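Local coordinates for histidine triad (HIT) protein (Clostridium difficile, PDB 4EGU) that binds zinc and guanosine-5'-monophosphate and, as a member of the histidine triad family, probably acts as a nucleotide hydrolase or transferase of undetermined substrate, at residues A[4-9]-A[46-51]; A[16-21]-A[28-33]; A[24-29]-A[59-64]. All coordinates share one frame; numbering follows the deposited sequence.

Three contacts show how a small HIT fold ties a metal site, a nucleotide pocket and a subunit interface to one antiparallel sheet. Contact 1 gathers zinc ligands from both of its segments, while contact 2 pairs the strands that begin the sheet and carries the 28-33 segment to the nucleotide; both touch guanosine-5'-monophosphate, and they meet where F8 CE1 lies 3.9 Å from F30 CZ. Contact 3 shares L28 and A29 with contact 2 and sets the same strand, 27-31, against helix 61-77. Its centre lies 13 Å from that of contact 1, the two being joined by Y49 OH to E59 OE1, 2.6 Å, a probable hydrogen bond.

Contact 1 of 3, residues A[4-9]-A[46-51]; sequences MDCIFC and KKHYDS. With ZN (zinc ion), chain D; 5GP (guanosine-5'-monophosphate), chain C.
C6, C9 and H48 come together on a single zinc ion, the metal serving as the bridge between the two segments where no direct hydrogen bond does. H48 can be followed outward. With CG anti to the backbone N (chi1 -178°), the ring is directed at the cysteines; CB already lies 3.6 Å from C9 SG, and CG follows at 3.9 Å from the same sulfur. Next in the ring, ND1 takes the metal at 2.0 Å, and both sulfurs stand at the ring's edge, C9 SG 3.5 Å from ND1. CE1 passes C6 SG at 3.7 Å. At the far side, NE2 donates to D50 OD1 over 2.8 Å; the carboxylate oxygen lies almost in the ring plane and is met nearly along its C-O axis, so metal and aspartate together fix the ring's rotation.

C6 SG, 2.3 Å from zinc, has a second task: it caps helix 7-12, accepting from C9 N at 3.4 Å. H100 completes a Cys2His2 site, joining the metal to the histidine triad motif. Two cysteine thiolates would probably neutralise much of the charge of the zinc ion, and the D50 carboxylate probably polarises H48 further, which is consistent with a structural metal.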
loop_
_atom_site.group_PDB
_atom_site.type_symbol
_atom_site.label_atom_id
_atom_site.label_comp_id
_atom_site.label_asym_id
_atom_site.label_seq_id
_atom_site.Cartn_x
_atom_site.Cartn_y
_atom_site.Cartn_z
ATOM N N MET A 4 -16.397 14.018 14.361
ATOM C CA MET A 4 -17.424 14.857 13.758
ATOM C C MET A 4 -17.024 15.443 12.398
ATOM O O MET A 4 -17.849 15.532 11.481
ATOM C CB MET A 4 -17.726 15.999 14.724
ATOM C CG MET A 4 -18.478 17.144 14.095
ATOM S SD MET A 4 -18.980 18.455 15.226
ATOM C CE MET A 4 -20.084 17.491 16.236
ATOM N N ASP A 5 -15.764 15.854 12.277
ATOM C CA ASP A 5 -15.296 16.550 11.086
ATOM C C ASP A 5 -14.726 15.589 10.056
ATOM O O ASP A 5 -14.158 16.034 9.064
ATOM C CB ASP A 5 -14.279 17.638 11.444
ATOM C CG ASP A 5 -12.948 17.093 11.875
ATOM O OD1 ASP A 5 -12.834 15.882 12.147
ATOM O OD2 ASP A 5 -11.997 17.903 11.966
ATOM N N CYS A 6 -14.925 14.281 10.249
ATOM C CA CYS A 6 -14.318 13.281 9.379
ATOM C C CYS A 6 -15.303 12.769 8.338
ATOM O O CYS A 6 -16.261 12.081 8.664
ATOM C CB CYS A 6 -13.777 12.114 10.203
ATOM S SG CYS A 6 -12.966 10.911 9.138
ATOM N N ILE A 7 -15.047 13.079 7.075
ATOM C CA ILE A 7 -15.906 12.668 5.989
ATOM C C ILE A 7 -16.003 11.135 5.962
ATOM O O ILE A 7 -17.069 10.587 5.713
ATOM C CB ILE A 7 -15.387 13.204 4.622
ATOM C CG1 ILE A 7 -15.420 14.733 4.571
ATOM C CG2 ILE A 7 -16.189 12.612 3.463
ATOM C CD1 ILE A 7 -14.636 15.308 3.402
ATOM N N PHE A 8 -14.893 10.431 6.183
ATOM C CA PHE A 8 -14.920 8.970 6.050
ATOM C C PHE A 8 -15.631 8.294 7.224
ATOM O O PHE A 8 -16.234 7.242 7.017
ATOM C CB PHE A 8 -13.537 8.385 5.802
ATOM C CG PHE A 8 -12.947 8.700 4.436
ATOM C CD1 PHE A 8 -13.621 9.445 3.472
ATOM C CD2 PHE A 8 -11.686 8.235 4.120
ATOM C CE1 PHE A 8 -13.037 9.718 2.229
ATOM C CE2 PHE A 8 -11.107 8.503 2.890
ATOM C CZ PHE A 8 -11.783 9.246 1.937
ATOM N N CYS A 9 -15.605 8.869 8.428
ATOM C CA CYS A 9 -16.452 8.339 9.494
ATOM C C CYS A 9 -17.923 8.445 9.094
ATOM O O CYS A 9 -18.712 7.538 9.335
ATOM C CB CYS A 9 -16.222 9.076 10.810
ATOM S SG CYS A 9 -14.742 8.568 11.746
ATOM N N LYS A 46 -13.943 0.903 9.332
ATOM C CA LYS A 46 -15.007 1.653 9.981
ATOM C C LYS A 46 -14.479 2.398 11.214
ATOM O O LYS A 46 -14.914 3.514 11.489
ATOM C CB LYS A 46 -16.170 0.722 10.329
ATOM C CG LYS A 46 -16.890 0.241 9.085
ATOM C CD LYS A 46 -18.034 -0.718 9.382
ATOM C CE LYS A 46 -18.867 -0.928 8.128
ATOM N NZ LYS A 46 -19.997 -1.841 8.362
ATOM N N LYS A 47 -13.540 1.790 11.937
ATOM C CA LYS A 47 -12.856 2.448 13.048
ATOM C C LYS A 47 -11.968 3.567 12.506
ATOM O O LYS A 47 -11.272 3.396 11.506
ATOM C CB LYS A 47 -11.996 1.445 13.827
ATOM C CG LYS A 47 -11.175 2.060 14.951
ATOM C CD LYS A 47 -10.479 0.999 15.820
ATOM C CE LYS A 47 -9.559 1.611 16.880
ATOM N NZ LYS A 47 -10.314 2.410 17.863
ATOM N N HIS A 48 -11.980 4.716 13.160
ATOM C CA HIS A 48 -11.129 5.837 12.778
ATOM C C HIS A 48 -9.717 5.714 13.350
ATOM O O HIS A 48 -9.513 5.657 14.563
ATOM C CB HIS A 48 -11.756 7.145 13.286
ATOM C CG HIS A 48 -10.980 8.356 12.904
ATOM N ND1 HIS A 48 -11.328 9.181 11.851
ATOM C CD2 HIS A 48 -9.831 8.849 13.418
ATOM C CE1 HIS A 48 -10.425 10.140 11.751
ATOM N NE2 HIS A 48 -9.505 9.957 12.682
ATOM N N TYR A 49 -8.746 5.716 12.444
ATOM C CA TYR A 49 -7.340 5.959 12.736
ATOM C C TYR A 49 -6.935 7.154 11.890
ATOM O O TYR A 49 -7.314 7.228 10.717
ATOM C CB TYR A 49 -6.454 4.775 12.319
ATOM C CG TYR A 49 -6.667 3.516 13.059
ATOM C CD1 TYR A 49 -6.023 3.310 14.280
ATOM C CD2 TYR A 49 -7.417 2.495 12.514
ATOM C CE1 TYR A 49 -6.154 2.135 14.957
ATOM C CE2 TYR A 49 -7.564 1.316 13.193
ATOM C CZ TYR A 49 -6.927 1.135 14.412
ATOM O OH TYR A 49 -7.078 -0.062 15.071
ATOM N N ASP A 50 -6.151 8.085 12.428
ATOM C CA ASP A 50 -5.839 9.276 11.669
ATOM C C ASP A 50 -4.985 8.960 10.424
ATOM O O ASP A 50 -5.088 9.642 9.418
ATOM C CB ASP A 50 -5.062 10.300 12.518
ATOM C CG ASP A 50 -5.862 10.921 13.651
ATOM O OD1 ASP A 50 -7.096 10.861 13.661
ATOM O OD2 ASP A 50 -5.214 11.518 14.542
ATOM N N SER A 51 -4.115 7.955 10.528
ATOM C CA SER A 51 -3.145 7.615 9.483
ATOM C C SER A 51 -2.471 6.307 9.857
ATOM O O SER A 51 -2.633 5.804 10.964
ATOM C CB SER A 51 -2.065 8.691 9.347
ATOM O OG SER A 51 -1.128 8.618 10.402
HETATM ZN ZN ZN D . -12.883 9.064 10.521
HETATM P P 5GP C . -6.143 11.386 0.043
HETATM O O1P 5GP C . -5.557 12.374 -0.942
HETATM O O2P 5GP C . -6.480 11.936 1.401
HETATM O O3P 5GP C . -5.272 10.209 0.168
HETATM O "O5'" 5GP C . -7.417 10.745 -0.613
HETATM C "C5'" 5GP C . -8.705 11.178 -0.243
HETATM C "C4'" 5GP C . -9.665 10.873 -1.334
HETATM O "O4'" 5GP C . -10.993 11.062 -0.840
HETATM C "C3'" 5GP C . -9.526 11.766 -2.568
HETATM O "O3'" 5GP C . -9.103 10.987 -3.690
HETATM C "C2'" 5GP C . -10.956 12.317 -2.790
HETATM O "O2'" 5GP C . -11.390 12.354 -4.136
HETATM C "C1'" 5GP C . -11.816 11.393 -1.916
HETATM N N9 5GP C . -13.015 12.013 -1.372
HETATM C C8 5GP C . -13.035 13.167 -0.677
HETATM N N7 5GP C . -14.291 13.439 -0.274
HETATM C C5 5GP C . -15.069 12.427 -0.710
HETATM C C6 5GP C . -16.428 12.179 -0.596
HETATM O O6 5GP C . -17.238 12.954 -0.003
HETATM N N1 5GP C . -16.846 11.035 -1.162
HETATM C C2 5GP C . -16.027 10.168 -1.812
HETATM N N2 5GP C . -16.583 9.065 -2.337
HETATM N N3 5GP C . -14.709 10.375 -1.959
HETATM C C4 5GP C . -14.250 11.514 -1.394
#

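Contact 2 of 3, residues A[16-21]-A[28-33]; sequences IPSTKV and LAFNDL. With 5GP (guanosine-5'-monophosphate), chain C.
S18 begins the contact by laying its side chain against F30, OG 3.8 Å from CB of the phenylalanine, where the 16-21 segment runs into the first beta hairpin of the HIT fold, strands 20-23 and 27-31. T19 follows and uses both its backbone and its side chain. Its carbonyl oxygen receives N31 N at 3.0 Å and also lies 3.1 Å from F30 CA in a CA-H...O contact. Its OG1 sits beside the backbone N (chi1 -61°), which puts the methyl CG2 anti to that nitrogen and brings it to the amide of N31, 3.4 Å from ND2. A water accepts from T19 N and donates to N31 O, adding a second tie between the same two residues.

K20 faces F30 as an antiparallel non-hydrogen-bonded pair. The aliphatic part of the lysine lies across L28 at about a right angle, CG 3.5 Å from CD1, while its amino group goes on to a salt bridge with E23. At V21 the chain turns a corner. V21 N gives A29 O a short, nearly straight bond; CG2 of V21 crosses N31 and comes 3.4 Å from OD1. I73 of helix 61-77 packs on both V21 and A29.

The pairing places F30, N31, D32 and L33 at one side of the nucleotide pocket. The ring of F30 turns away from the hairpin partner, its edge toward the exocyclic N2 of the guanine, and in the modelled conformer D32 OD2 is hydrogen-bonded to the ribose O3' at 2.6 Å. The carbonyl oxygen that takes the water's proton has a second donor: 5GP N2 bonds to N31 O over 2.9 Å, with an N-H...O angle of 146°.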
loop_
_atom_site.group_PDB
_atom_site.type_symbol
_atom_site.label_atom_id
_atom_site.label_comp_id
_atom_site.label_asym_id
_atom_site.label_seq_id
_atom_site.Cartn_x
_atom_site.Cartn_y
_atom_site.Cartn_z
ATOM N N ILE A 16 -23.486 9.738 5.375
ATOM C CA ILE A 16 -23.272 10.407 4.088
ATOM C C ILE A 16 -23.347 9.384 2.958
ATOM O O ILE A 16 -22.800 8.296 3.097
ATOM C CB ILE A 16 -21.857 11.032 4.040
ATOM C CG1 ILE A 16 -21.786 12.264 4.939
ATOM C CG2 ILE A 16 -21.463 11.381 2.612
ATOM C CD1 ILE A 16 -23.104 12.944 5.107
ATOM N N PRO A 17 -24.002 9.729 1.821
ATOM C CA PRO A 17 -24.044 8.751 0.714
ATOM C C PRO A 17 -22.695 8.475 0.055
ATOM O O PRO A 17 -21.821 9.342 -0.033
ATOM C CB PRO A 17 -24.981 9.405 -0.313
ATOM C CG PRO A 17 -25.798 10.380 0.459
ATOM C CD PRO A 17 -24.896 10.874 1.570
ATOM N N SER A 18 -22.552 7.243 -0.422
ATOM C CA SER A 18 -21.429 6.834 -1.237
ATOM C C SER A 18 -21.874 5.681 -2.129
ATOM O O SER A 18 -22.950 5.093 -1.936
ATOM C CB SER A 18 -20.262 6.386 -0.360
ATOM O OG SER A 18 -20.576 5.208 0.356
ATOM N N THR A 19 -21.027 5.345 -3.095
ATOM C CA THR A 19 -21.253 4.200 -3.955
ATOM C C THR A 19 -20.405 3.046 -3.433
ATOM O O THR A 19 -19.188 3.019 -3.601
ATOM C CB THR A 19 -20.913 4.521 -5.416
ATOM O OG1 THR A 19 -21.748 5.588 -5.875
ATOM C CG2 THR A 19 -21.118 3.302 -6.301
ATOM N N LYS A 20 -21.076 2.096 -2.797
ATOM C CA LYS A 20 -20.439 1.012 -2.072
ATOM C C LYS A 20 -19.995 -0.123 -2.978
ATOM O O LYS A 20 -20.737 -0.590 -3.845
ATOM C CB LYS A 20 -21.429 0.472 -1.065
ATOM C CG LYS A 20 -20.828 -0.481 -0.100
ATOM C CD LYS A 20 -21.811 -0.836 0.973
ATOM C CE LYS A 20 -22.522 -2.106 0.624
ATOM N NZ LYS A 20 -23.309 -2.550 1.781
ATOM N N VAL A 21 -18.775 -0.559 -2.757
ATOM C CA VAL A 21 -18.136 -1.648 -3.465
ATOM C C VAL A 21 -17.965 -2.887 -2.581
ATOM O O VAL A 21 -17.967 -4.022 -3.067
ATOM C CB VAL A 21 -16.742 -1.141 -3.962
ATOM C CG1 VAL A 21 -15.943 -2.257 -4.602
ATOM C CG2 VAL A 21 -16.927 0.021 -4.921
ATOM N N LEU A 28 -15.314 -0.888 4.886
ATOM C CA LEU A 28 -16.158 -0.448 3.798
ATOM C C LEU A 28 -15.239 -0.034 2.647
ATOM O O LEU A 28 -14.196 0.561 2.856
ATOM C CB LEU A 28 -17.022 0.776 4.197
ATOM C CG LEU A 28 -17.922 1.431 3.142
ATOM C CD1 LEU A 28 -19.137 0.581 2.833
ATOM C CD2 LEU A 28 -18.345 2.788 3.638
ATOM N N ALA A 29 -15.654 -0.320 1.423
ATOM C CA ALA A 29 -14.987 0.219 0.245
ATOM C C ALA A 29 -16.010 0.922 -0.612
ATOM O O ALA A 29 -17.158 0.462 -0.720
ATOM C CB ALA A 29 -14.272 -0.854 -0.568
ATOM N N PHE A 30 -15.616 2.029 -1.224
ATOM C CA PHE A 30 -16.527 2.850 -1.977
ATOM C C PHE A 30 -15.756 3.577 -3.073
ATOM O O PHE A 30 -14.548 3.751 -2.991
ATOM C CB PHE A 30 -17.304 3.829 -1.040
ATOM C CG PHE A 30 -16.416 4.704 -0.161
ATOM C CD1 PHE A 30 -15.881 4.247 1.042
ATOM C CD2 PHE A 30 -16.082 5.988 -0.566
ATOM C CE1 PHE A 30 -15.050 5.057 1.815
ATOM C CE2 PHE A 30 -15.268 6.801 0.210
ATOM C CZ PHE A 30 -14.745 6.329 1.394
ATOM N N ASN A 31 -16.446 4.010 -4.110
ATOM C CA ASN A 31 -15.743 4.698 -5.184
ATOM C C ASN A 31 -15.269 6.072 -4.765
ATOM O O ASN A 31 -15.972 6.797 -4.059
ATOM C CB ASN A 31 -16.647 4.819 -6.389
ATOM C CG ASN A 31 -16.903 3.489 -7.053
ATOM O OD1 ASN A 31 -16.056 2.582 -7.053
ATOM N ND2 ASN A 31 -18.057 3.379 -7.665
ATOM N N ASP A 32 -14.099 6.444 -5.249
ATOM C CA ASP A 32 -13.595 7.776 -5.001
ATOM C C ASP A 32 -14.483 8.771 -5.745
ATOM O O ASP A 32 -14.836 8.515 -6.878
ATOM C CB ASP A 32 -12.165 7.870 -5.500
ATOM C CG ASP A 32 -11.449 9.091 -4.981
ATOM O OD1 ASP A 32 -11.774 10.194 -5.450
ATOM O OD2 ASP A 32 -10.571 8.942 -4.119
ATOM N N LEU A 33 -14.797 9.902 -5.110
ATOM C CA LEU A 33 -15.614 10.946 -5.732
ATOM C C LEU A 33 -14.943 11.555 -6.967
ATOM O O LEU A 33 -15.628 12.026 -7.875
ATOM C CB LEU A 33 -15.894 12.047 -4.708
ATOM C CG LEU A 33 -16.760 13.222 -5.165
ATOM C CD1 LEU A 33 -18.097 12.749 -5.708
ATOM C CD2 LEU A 33 -16.953 14.158 -4.010
HETATM P P 5GP C . -6.143 11.386 0.043
HETATM O O1P 5GP C . -5.557 12.374 -0.942
HETATM O O2P 5GP C . -6.480 11.936 1.401
HETATM O O3P 5GP C . -5.272 10.209 0.168
HETATM O "O5'" 5GP C . -7.417 10.745 -0.613
HETATM C "C5'" 5GP C . -8.705 11.178 -0.243
HETATM C "C4'" 5GP C . -9.665 10.873 -1.334
HETATM O "O4'" 5GP C . -10.993 11.062 -0.840
HETATM C "C3'" 5GP C . -9.526 11.766 -2.568
HETATM O "O3'" 5GP C . -9.103 10.987 -3.690
HETATM C "C2'" 5GP C . -10.956 12.317 -2.790
HETATM O "O2'" 5GP C . -11.390 12.354 -4.136
HETATM C "C1'" 5GP C . -11.816 11.393 -1.916
HETATM N N9 5GP C . -13.015 12.013 -1.372
HETATM C C8 5GP C . -13.035 13.167 -0.677
HETATM N N7 5GP C . -14.291 13.439 -0.274
HETATM C C5 5GP C . -15.069 12.427 -0.710
HETATM C C6 5GP C . -16.428 12.179 -0.596
HETATM O O6 5GP C . -17.238 12.954 -0.003
HETATM N N1 5GP C . -16.846 11.035 -1.162
HETATM C C2 5GP C . -16.027 10.168 -1.812
HETATM N N2 5GP C . -16.583 9.065 -2.337
HETATM N N3 5GP C . -14.709 10.375 -1.959
HETATM C C4 5GP C . -14.250 11.514 -1.394
HETATM O O HOH W 1 -18.689 6.901 -3.569
#

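Contact 3 of 3, residues A[24-29]-A[59-64]; sequences DDRVLA and EMDIVS
R26 and I62 lie alongside each other, pointing opposite ways, so that the end of the arginine meets the aliphatic chain of the isoleucine. This is van der Waals packing of a methyl on a guanidinium, and it joins the turn that leads into strand 27-31 to the start of helix 61-77. I62 CD1 lies 3.4 Å from R26 NH2 and obliquely to the guanidinium; CG1 anti to the backbone N (chi1 -172°), together with a chi2 of 59°, directs CD1 to both R26 and V27. The apolar part is the touch of this same methyl on V27 CG2 at 4.0 Å, the two side chains crossing at a slant. I66 and H65, farther along the helix, and V43 and P45 of the neighbouring strand extend this layer.

The charged interactions are looser. In the modelled conformers R26 NH2 faces D61 OD1 at 4.0 Å, a long salt bridge, with OD1 approaching the guanidinium obliquely; both side chains have alternatives, so the pair is tentative. A water at the guanidinium edge accepts from R26 NH1 at 3.1 Å and gives a weak bond to D61 O.

Polar bonds inside the 24-29 segment shape the turn from which the arginine projects. D24 OD1 accepts R26 N and V27 N, each at 2.8 Å: the bond to R26 N is an Asx turn and, with V27 N, the aspartate makes an Asx motif. The second oxygen, OD2, is hydrogen-bonded to Y22 OH and H65 NE2, linking the turn to the helix as well.

M60, just before the helix, and D61, V63 and S64 also meet the second subunit: S64 OG is hydrogen-bonded to D61 OD1 of the second subunit, and M60 O to S64 OG of that chain, while D61 packs on its counterpart. Beside this dimer interface the long, water-assisted pairing of R26 with D61 is probably weak and orienting rather than a tight ion pair.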
loop_
_atom_site.group_PDB
_atom_site.type_symbol
_atom_site.label_atom_id
_atom_site.label_comp_id
_atom_site.label_asym_id
_atom_site.label_seq_id
_atom_site.Cartn_x
_atom_site.Cartn_y
_atom_site.Cartn_z
ATOM N N ASP A 24 -18.288 -5.156 5.166
ATOM C CA ASP A 24 -18.463 -6.167 6.194
ATOM C C ASP A 24 -18.541 -5.445 7.543
ATOM O O ASP A 24 -18.775 -4.222 7.590
ATOM C CB ASP A 24 -17.394 -7.283 6.109
ATOM C CG ASP A 24 -15.971 -6.815 6.426
ATOM O OD1 ASP A 24 -15.784 -5.748 7.019
ATOM O OD2 ASP A 24 -15.031 -7.581 6.067
ATOM N N ASP A 25 -18.389 -6.177 8.642
ATOM C CA ASP A 25 -18.505 -5.571 9.961
ATOM C C ASP A 25 -17.393 -4.595 10.309
ATOM O O ASP A 25 -17.557 -3.821 11.241
ATOM C CB ASP A 25 -18.584 -6.640 11.054
ATOM C CG ASP A 25 -17.339 -7.523 11.132
ATOM O OD1 ASP A 25 -16.638 -7.710 10.121
ATOM O OD2 ASP A 25 -17.074 -8.054 12.234
ATOM N N ARG A 26 -16.286 -4.615 9.575
ATOM C CA ARG A 26 -15.021 -3.927 9.908
ATOM C C ARG A 26 -14.572 -2.903 8.880
ATOM O O ARG A 26 -13.810 -2.012 9.225
ATOM C CB ARG A 26 -13.852 -4.926 10.001
ATOM C CG ARG A 26 -13.816 -5.783 11.246
ATOM C CD ARG A 26 -12.611 -6.726 11.227
ATOM N NE ARG A 26 -11.369 -6.049 11.588
ATOM C CZ ARG A 26 -10.155 -6.571 11.431
ATOM N NH1 ARG A 26 -10.008 -7.780 10.909
ATOM N NH2 ARG A 26 -9.083 -5.881 11.796
ATOM N N VAL A 27 -14.915 -3.118 7.609
ATOM C CA VAL A 27 -14.339 -2.395 6.481
ATOM C C VAL A 27 -15.446 -2.048 5.511
ATOM O O VAL A 27 -16.392 -2.811 5.310
ATOM C CB VAL A 27 -13.247 -3.265 5.786
ATOM C CG1 VAL A 27 -12.882 -2.719 4.414
ATOM C CG2 VAL A 27 -11.990 -3.363 6.662
ATOM N N LEU A 28 -15.314 -0.888 4.886
ATOM C CA LEU A 28 -16.158 -0.448 3.798
ATOM C C LEU A 28 -15.239 -0.034 2.647
ATOM O O LEU A 28 -14.196 0.561 2.856
ATOM C CB LEU A 28 -17.022 0.776 4.197
ATOM C CG LEU A 28 -17.922 1.431 3.142
ATOM C CD1 LEU A 28 -19.137 0.581 2.833
ATOM C CD2 LEU A 28 -18.345 2.788 3.638
ATOM N N ALA A 29 -15.654 -0.320 1.423
ATOM C CA ALA A 29 -14.987 0.219 0.245
ATOM C C ALA A 29 -16.010 0.922 -0.612
ATOM O O ALA A 29 -17.158 0.462 -0.720
ATOM C CB ALA A 29 -14.272 -0.854 -0.568
ATOM N N GLU A 59 -2.477 -3.708 16.411
ATOM C CA GLU A 59 -3.709 -3.547 15.636
ATOM C C GLU A 59 -3.451 -3.544 14.139
ATOM O O GLU A 59 -4.394 -3.285 13.360
ATOM C CB GLU A 59 -4.465 -2.274 16.070
ATOM C CG GLU A 59 -4.955 -2.390 17.502
ATOM C CD GLU A 59 -5.556 -1.151 18.107
ATOM O OE1 GLU A 59 -5.836 -0.176 17.390
ATOM O OE2 GLU A 59 -5.751 -1.174 19.333
ATOM N N MET A 60 -2.240 -3.879 13.709
ATOM C CA MET A 60 -1.920 -3.769 12.291
ATOM C C MET A 60 -2.633 -4.807 11.447
ATOM O O MET A 60 -2.663 -4.680 10.244
ATOM C CB MET A 60 -0.402 -3.839 12.069
ATOM C CG MET A 60 0.059 -3.196 10.757
ATOM S SD MET A 60 -0.271 -1.447 10.615
ATOM C CE MET A 60 0.886 -0.792 11.800
ATOM N N ASP A 61 -3.276 -5.784 12.059
ATOM C CA ASP A 61 -4.080 -6.731 11.323
ATOM C C ASP A 61 -5.204 -6.061 10.529
ATOM O O ASP A 61 -5.690 -6.649 9.568
ATOM C CB ASP A 61 -4.633 -7.846 12.226
ATOM C CG ASP A 61 -5.390 -7.331 13.453
ATOM O OD1 ASP A 61 -5.567 -6.107 13.641
ATOM O OD2 ASP A 61 -5.819 -8.189 14.253
ATOM N N ILE A 62 -5.612 -4.838 10.882
ATOM C CA ILE A 62 -6.607 -4.169 10.049
ATOM C C ILE A 62 -6.065 -3.988 8.633
ATOM O O ILE A 62 -6.824 -4.035 7.658
ATOM C CB ILE A 62 -7.086 -2.843 10.680
ATOM C CG1 ILE A 62 -8.271 -2.264 9.900
ATOM C CG2 ILE A 62 -5.975 -1.825 10.769
ATOM C CD1 ILE A 62 -9.493 -3.163 9.804
ATOM N N VAL A 63 -4.756 -3.776 8.500
ATOM C CA VAL A 63 -4.149 -3.621 7.174
ATOM C C VAL A 63 -4.185 -4.951 6.397
ATOM O O VAL A 63 -4.434 -4.950 5.187
ATOM C CB VAL A 63 -2.731 -3.028 7.282
ATOM C CG1 VAL A 63 -2.062 -2.962 5.918
ATOM C CG2 VAL A 63 -2.801 -1.637 7.904
ATOM N N SER A 64 -3.958 -6.082 7.053
ATOM C CA SER A 64 -4.076 -7.357 6.369
ATOM C C SER A 64 -5.529 -7.589 5.917
ATOM O O SER A 64 -5.751 -8.037 4.793
ATOM C CB SER A 64 -3.520 -8.503 7.186
ATOM O OG SER A 64 -4.170 -8.618 8.381
HETATM O O HOH W 2 -7.471 -9.433 10.319
#